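Long-range contact in UPF0230 protein TM1468 (Thermotoga maritima, PDB 1VPV), which binds long-chain fatty acids such as palmitate and may play a role in lipid transport or fatty acid metabolism: residues V15-W29 / S134-L148. Residues are numbered along the deposited sequence; the frame is centred on the assembly and turned at random.
Sequences VKILVDSTADVPFSW and SGAIPLPARVAREML. With PLM (palmitic acid), chain D.
R145 grips a single backbone oxygen with the two terminal nitrogens of its guanidinium, end-on: NH2 lies 2.9 Å and NH1 3.0 Å from V15 O, which sits in the guanidinium plane. Bends at chi2 and chi3 bring the group to this carbonyl at the start of strand 15-20, where I17 CD1 covers one guanidinium face, 3.6 Å above the plane. NE and NH2 also donate to the carbonyls of Y33 and D34, so backbone oxygens fix the group's rotation. A leucine in place of R145 would probably leave V15 O, and the carbonyls of Y33 and D34, without these donors. Further along, the strand's inward residues meet the helix through methyl groups, I17 CG2 on A141 CB and V19 CG1 on I137 CG2, while A23 CB packs 3.5 Å from I137 CG2. W29 lays CH2 3.3 Å above the centre of the R142 guanidinium; the rim of the indole thus covers one face of that group, the planes 38° apart, and R142 NH1 forms a salt bridge with D270. P138 CB faces W29 CZ3. At the ligand end, S134 OG bonds D24 OD2 at 2.6 Å on the anti side of the carboxylate, and S134 CB lies 3.6 Å from CD of the palmitate, whose carboxylate end is held by T75 and S108. In this DegV-family fold helix 138-148 packs on a face of the mixed sheet containing strand 15-20, antiparallel to that strand (179°), their axes 9.8 Å apart. The strand pairs in parallel with 35-43 and 97-102, and W29 and P138 reach I245 on strand 241-248 of the second sheet.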
loop_
_atom_site.group_PDB
_atom_site.type_symbol
_atom_site.label_atom_id
_atom_site.label_comp_id
_atom_site.label_asym_id
_atom_site.label_seq_id
_atom_site.Cartn_x
_atom_site.Cartn_y
_atom_site.Cartn_z
ATOM N N VAL A 15 -17.561 -11.870 -6.496
ATOM C CA VAL A 15 -17.081 -10.758 -5.670
ATOM C C VAL A 15 -16.036 -9.879 -6.351
ATOM O O VAL A 15 -14.997 -10.364 -6.771
ATOM C CB VAL A 15 -16.467 -11.296 -4.356
ATOM C CG1 VAL A 15 -16.140 -10.151 -3.412
ATOM C CG2 VAL A 15 -17.419 -12.250 -3.678
ATOM N N LYS A 16 -16.306 -8.581 -6.443
ATOM C CA LYS A 16 -15.298 -7.600 -6.874
ATOM C C LYS A 16 -14.460 -7.186 -5.686
ATOM O O LYS A 16 -14.995 -6.994 -4.590
ATOM C CB LYS A 16 -15.954 -6.331 -7.404
ATOM C CG LYS A 16 -14.969 -5.385 -8.079
ATOM C CD LYS A 16 -14.737 -5.822 -9.535
ATOM C CE LYS A 16 -13.425 -5.323 -10.061
ATOM N NZ LYS A 16 -13.259 -5.808 -11.444
ATOM N N ILE A 17 -13.159 -7.018 -5.903
ATOM C CA ILE A 17 -12.298 -6.478 -4.871
ATOM C C ILE A 17 -11.829 -5.109 -5.360
ATOM O O ILE A 17 -11.352 -4.962 -6.476
ATOM C CB ILE A 17 -11.101 -7.391 -4.589
ATOM C CG1 ILE A 17 -11.579 -8.694 -3.966
ATOM C CG2 ILE A 17 -10.088 -6.699 -3.666
ATOM C CD1 ILE A 17 -10.499 -9.798 -3.870
ATOM N N LEU A 18 -11.989 -4.105 -4.516
ATOM C CA LEU A 18 -11.521 -2.770 -4.831
ATOM C C LEU A 18 -10.477 -2.344 -3.800
ATOM O O LEU A 18 -10.702 -2.467 -2.593
ATOM C CB LEU A 18 -12.702 -1.807 -4.801
ATOM C CG LEU A 18 -12.380 -0.353 -5.101
ATOM C CD1 LEU A 18 -12.003 -0.181 -6.543
ATOM C CD2 LEU A 18 -13.611 0.478 -4.752
ATOM N N VAL A 19 -9.325 -1.875 -4.256
ATOM C CA VAL A 19 -8.399 -1.147 -3.344
ATOM C C VAL A 19 -8.333 0.290 -3.862
ATOM O O VAL A 19 -8.785 0.587 -4.961
ATOM C CB VAL A 19 -6.989 -1.773 -3.275
ATOM C CG1 VAL A 19 -7.062 -3.265 -2.827
ATOM C CG2 VAL A 19 -6.262 -1.657 -4.630
ATOM N N ASP A 20 -7.788 1.182 -3.055
ATOM C CA ASP A 20 -7.546 2.537 -3.468
ATOM C C ASP A 20 -6.138 2.663 -4.048
ATOM O O ASP A 20 -5.325 1.747 -3.906
ATOM C CB ASP A 20 -7.795 3.485 -2.308
ATOM C CG ASP A 20 -6.783 3.333 -1.191
ATOM O OD1 ASP A 20 -5.573 3.651 -1.408
ATOM O OD2 ASP A 20 -7.226 2.928 -0.090
ATOM N N SER A 21 -5.865 3.783 -4.732
ATOM C CA SER A 21 -4.600 3.936 -5.458
ATOM C C SER A 21 -3.359 3.903 -4.547
ATOM O O SER A 21 -2.261 3.585 -4.999
ATOM C CB SER A 21 -4.594 5.230 -6.246
ATOM O OG SER A 21 -4.755 6.313 -5.368
ATOM N N THR A 22 -3.549 4.225 -3.272
ATOM C CA THR A 22 -2.475 4.130 -2.284
ATOM C C THR A 22 -2.067 2.690 -1.931
ATOM O O THR A 22 -1.129 2.515 -1.205
ATOM C CB THR A 22 -2.834 4.847 -0.953
ATOM O OG1 THR A 22 -3.737 4.054 -0.198
ATOM C CG2 THR A 22 -3.470 6.164 -1.227
ATOM N N ALA A 23 -2.796 1.697 -2.418
ATOM C CA ALA A 23 -2.386 0.298 -2.312
ATOM C C ALA A 23 -1.207 -0.093 -3.217
ATOM O O ALA A 23 -0.591 -1.151 -2.991
ATOM C CB ALA A 23 -3.586 -0.662 -2.582
ATOM N N ASP A 24 -0.919 0.732 -4.235
ATOM C CA ASP A 24 0.198 0.488 -5.154
ATOM C C ASP A 24 0.169 -0.974 -5.617
ATOM O O ASP A 24 1.175 -1.694 -5.546
ATOM C CB ASP A 24 1.539 0.792 -4.467
ATOM C CG ASP A 24 1.659 2.232 -3.993
ATOM O OD1 ASP A 24 1.004 3.122 -4.584
ATOM O OD2 ASP A 24 2.452 2.486 -3.032
ATOM N N VAL A 25 -1.002 -1.407 -6.069
ATOM C CA VAL A 25 -1.241 -2.791 -6.460
ATOM C C VAL A 25 -0.432 -3.165 -7.703
ATOM O O VAL A 25 -0.389 -2.383 -8.677
ATOM C CB VAL A 25 -2.779 -3.074 -6.690
ATOM C CG1 VAL A 25 -3.314 -2.328 -7.912
ATOM C CG2 VAL A 25 -3.052 -4.584 -6.800
ATOM N N PRO A 26 0.226 -4.347 -7.690
ATOM C CA PRO A 26 1.039 -4.718 -8.875
ATOM C C PRO A 26 0.188 -4.748 -10.121
ATOM O O PRO A 26 -0.969 -5.170 -10.054
ATOM C CB PRO A 26 1.575 -6.098 -8.517
ATOM C CG PRO A 26 1.537 -6.119 -6.971
ATOM C CD PRO A 26 0.286 -5.371 -6.638
ATOM N N PHE A 27 0.707 -4.282 -11.249
ATOM C CA PHE A 27 -0.178 -4.109 -12.415
ATOM C C PHE A 27 -0.873 -5.410 -12.778
ATOM O O PHE A 27 -2.065 -5.396 -13.067
ATOM C CB PHE A 27 0.565 -3.481 -13.621
ATOM C CG PHE A 27 1.103 -2.110 -13.316
ATOM C CD1 PHE A 27 0.230 -1.068 -13.015
ATOM C CD2 PHE A 27 2.467 -1.878 -13.229
ATOM C CE1 PHE A 27 0.715 0.196 -12.656
ATOM C CE2 PHE A 27 2.965 -0.606 -12.893
ATOM C CZ PHE A 27 2.082 0.422 -12.603
ATOM N N SER A 28 -0.141 -6.530 -12.745
ATOM C CA SER A 28 -0.653 -7.791 -13.283
ATOM C C SER A 28 -1.725 -8.407 -12.406
ATOM O O SER A 28 -2.523 -9.212 -12.871
ATOM C CB SER A 28 0.482 -8.796 -13.498
ATOM O OG SER A 28 1.314 -8.892 -12.355
ATOM N N TRP A 29 -1.755 -8.041 -11.133
ATOM C CA TRP A 29 -2.707 -8.615 -10.207
ATOM C C TRP A 29 -4.082 -8.082 -10.435
ATOM O O TRP A 29 -5.049 -8.650 -9.925
ATOM C CB TRP A 29 -2.336 -8.300 -8.788
ATOM C CG TRP A 29 -1.139 -9.030 -8.292
ATOM C CD1 TRP A 29 -0.175 -9.641 -9.031
ATOM C CD2 TRP A 29 -0.770 -9.185 -6.932
ATOM N NE1 TRP A 29 0.769 -10.188 -8.216
ATOM C CE2 TRP A 29 0.431 -9.925 -6.914
ATOM C CE3 TRP A 29 -1.354 -8.779 -5.715
ATOM C CZ2 TRP A 29 1.072 -10.271 -5.736
ATOM C CZ3 TRP A 29 -0.735 -9.117 -4.540
ATOM C CH2 TRP A 29 0.485 -9.859 -4.551
ATOM N N SER A 134 0.084 1.285 0.880
ATOM C CA SER A 134 1.015 0.942 -0.183
ATOM C C SER A 134 1.058 -0.550 -0.350
ATOM O O SER A 134 0.010 -1.185 -0.217
ATOM C CB SER A 134 2.392 1.528 0.080
ATOM O OG SER A 134 3.313 1.151 -0.936
ATOM N N GLY A 135 2.245 -1.113 -0.655
ATOM C CA GLY A 135 2.365 -2.536 -1.091
ATOM C C GLY A 135 1.920 -3.578 -0.062
ATOM O O GLY A 135 1.845 -4.782 -0.356
ATOM N N ALA A 136 1.643 -3.169 1.164
ATOM C CA ALA A 136 1.125 -4.126 2.114
ATOM C C ALA A 136 -0.358 -4.420 1.868
ATOM O O ALA A 136 -0.807 -5.496 2.186
ATOM C CB ALA A 136 1.350 -3.663 3.512
ATOM N N ILE A 137 -1.110 -3.478 1.299
ATOM C CA ILE A 137 -2.567 -3.628 1.162
ATOM C C ILE A 137 -2.999 -4.736 0.204
ATOM O O ILE A 137 -3.991 -5.427 0.473
ATOM C CB ILE A 137 -3.253 -2.304 0.752
ATOM C CG1 ILE A 137 -3.366 -1.385 1.960
ATOM C CG2 ILE A 137 -4.695 -2.549 0.152
ATOM C CD1 ILE A 137 -3.524 0.065 1.588
ATOM N N PRO A 138 -2.297 -4.898 -0.926
ATOM C CA PRO A 138 -2.670 -5.980 -1.839
ATOM C C PRO A 138 -2.475 -7.387 -1.284
ATOM O O PRO A 138 -3.044 -8.345 -1.820
ATOM C CB PRO A 138 -1.734 -5.778 -3.037
ATOM C CG PRO A 138 -1.179 -4.397 -2.878
ATOM C CD PRO A 138 -1.186 -4.096 -1.439
ATOM N N LEU A 139 -1.642 -7.526 -0.260
ATOM C CA LEU A 139 -1.360 -8.843 0.312
ATOM C C LEU A 139 -2.659 -9.440 0.842
ATOM O O LEU A 139 -3.061 -10.496 0.382
ATOM C CB LEU A 139 -0.229 -8.801 1.379
ATOM C CG LEU A 139 1.155 -8.401 0.861
ATOM C CD1 LEU A 139 2.122 -8.118 1.962
ATOM C CD2 LEU A 139 1.708 -9.454 -0.067
ATOM N N PRO A 140 -3.356 -8.739 1.750
ATOM C CA PRO A 140 -4.705 -9.218 2.145
ATOM C C PRO A 140 -5.758 -9.317 1.027
ATOM O O PRO A 140 -6.709 -10.085 1.165
ATOM C CB PRO A 140 -5.141 -8.223 3.225
ATOM C CG PRO A 140 -4.242 -7.058 3.102
ATOM C CD PRO A 140 -2.956 -7.551 2.512
ATOM N N ALA A 141 -5.595 -8.578 -0.062
ATOM C CA ALA A 141 -6.508 -8.697 -1.208
ATOM C C ALA A 141 -6.319 -9.982 -1.964
ATOM O O ALA A 141 -7.302 -10.624 -2.363
ATOM C CB ALA A 141 -6.336 -7.545 -2.157
ATOM N N ARG A 142 -5.065 -10.320 -2.242
ATOM C CA ARG A 142 -4.738 -11.608 -2.844
ATOM C C ARG A 142 -5.312 -12.738 -2.017
ATOM O O ARG A 142 -5.947 -13.650 -2.557
ATOM C CB ARG A 142 -3.255 -11.812 -2.972
ATOM C CG ARG A 142 -2.883 -13.199 -3.514
ATOM C CD ARG A 142 -1.466 -13.261 -4.022
ATOM N NE ARG A 142 -0.533 -12.909 -2.948
ATOM C CZ ARG A 142 0.790 -12.844 -3.094
ATOM N NH1 ARG A 142 1.364 -13.142 -4.250
ATOM N NH2 ARG A 142 1.550 -12.500 -2.062
ATOM N N VAL A 143 -5.082 -12.669 -0.716
ATOM C CA VAL A 143 -5.498 -13.733 0.192
ATOM C C VAL A 143 -7.004 -13.854 0.181
ATOM O O VAL A 143 -7.514 -14.940 0.160
ATOM C CB VAL A 143 -4.997 -13.480 1.643
ATOM C CG1 VAL A 143 -5.634 -14.438 2.594
ATOM C CG2 VAL A 143 -3.450 -13.615 1.714
ATOM N N ALA A 144 -7.713 -12.728 0.188
ATOM C CA ALA A 144 -9.155 -12.761 0.083
ATOM C C ALA A 144 -9.590 -13.438 -1.196
ATOM O O ALA A 144 -10.593 -14.175 -1.216
ATOM C CB ALA A 144 -9.719 -11.376 0.125
ATOM N N ARG A 145 -8.859 -13.200 -2.277
ATOM C CA ARG A 145 -9.264 -13.801 -3.559
ATOM C C ARG A 145 -9.090 -15.306 -3.500
ATOM O O ARG A 145 -9.984 -16.073 -3.880
ATOM C CB ARG A 145 -8.446 -13.237 -4.734
ATOM C CG ARG A 145 -8.809 -13.858 -6.084
ATOM C CD ARG A 145 -10.345 -13.739 -6.396
ATOM N NE ARG A 145 -10.697 -12.366 -6.782
ATOM C CZ ARG A 145 -11.926 -11.853 -6.779
ATOM N NH1 ARG A 145 -12.969 -12.561 -6.401
ATOM N NH2 ARG A 145 -12.109 -10.603 -7.151
ATOM N N GLU A 146 -7.932 -15.725 -3.004
ATOM C CA GLU A 146 -7.585 -17.136 -3.009
ATOM C C GLU A 146 -8.616 -17.887 -2.195
ATOM O O GLU A 146 -9.137 -18.899 -2.651
ATOM C CB GLU A 146 -6.179 -17.376 -2.481
ATOM C CG GLU A 146 -5.126 -16.759 -3.387
ATOM C CD GLU A 146 -3.758 -16.632 -2.710
ATOM O OE1 GLU A 146 -3.679 -16.246 -1.521
ATOM O OE2 GLU A 146 -2.753 -16.921 -3.383
HETATM N N MSE A 147 -8.978 -17.362 -1.033
HETATM C CA MSE A 147 -9.947 -18.082 -0.229
HETATM C C MSE A 147 -11.385 -17.990 -0.766
HETATM O O MSE A 147 -12.168 -18.914 -0.546
HETATM C CB MSE A 147 -9.794 -17.793 1.263
HETATM C CG MSE A 147 -9.863 -16.411 1.687
HETATM SE SE MSE A 147 -9.373 -16.220 3.617
HETATM C CE MSE A 147 -7.697 -17.320 3.680
ATOM N N LEU A 148 -11.716 -16.949 -1.533
ATOM C CA LEU A 148 -12.984 -16.949 -2.306
ATOM C C LEU A 148 -12.938 -17.964 -3.469
ATOM O O LEU A 148 -13.906 -18.668 -3.712
ATOM C CB LEU A 148 -13.359 -15.552 -2.815
ATOM C CG LEU A 148 -13.652 -14.529 -1.706
ATOM C CD1 LEU A 148 -13.625 -13.112 -2.234
ATOM C CD2 LEU A 148 -14.981 -14.795 -1.026
HETATM C C1 PLM D . -5.252 11.190 1.327
HETATM O O1 PLM D . -6.370 10.892 1.842
HETATM O O2 PLM D . -4.996 12.369 0.923
HETATM C C2 PLM D . -4.228 10.088 1.181
HETATM C C3 PLM D . -3.162 10.179 2.253
HETATM C C4 PLM D . -2.072 9.148 1.993
HETATM C C5 PLM D . -0.977 9.309 3.043
HETATM C C6 PLM D . 0.149 8.326 2.850
HETATM C C7 PLM D . 1.213 8.434 3.932
HETATM C C8 PLM D . 2.504 7.743 3.504
HETATM C C9 PLM D . 2.383 6.237 3.583
HETATM C CA PLM D . 3.629 5.537 3.079
HETATM C CB PLM D . 3.535 4.037 3.318
HETATM C CC PLM D . 4.638 3.309 2.555
HETATM C CD PLM D . 4.690 1.805 2.895
HETATM C CE PLM D . 5.631 1.039 1.982
HETATM C CF PLM D . 5.831 -0.403 2.422
HETATM C CG PLM D . 4.723 -1.332 1.920
#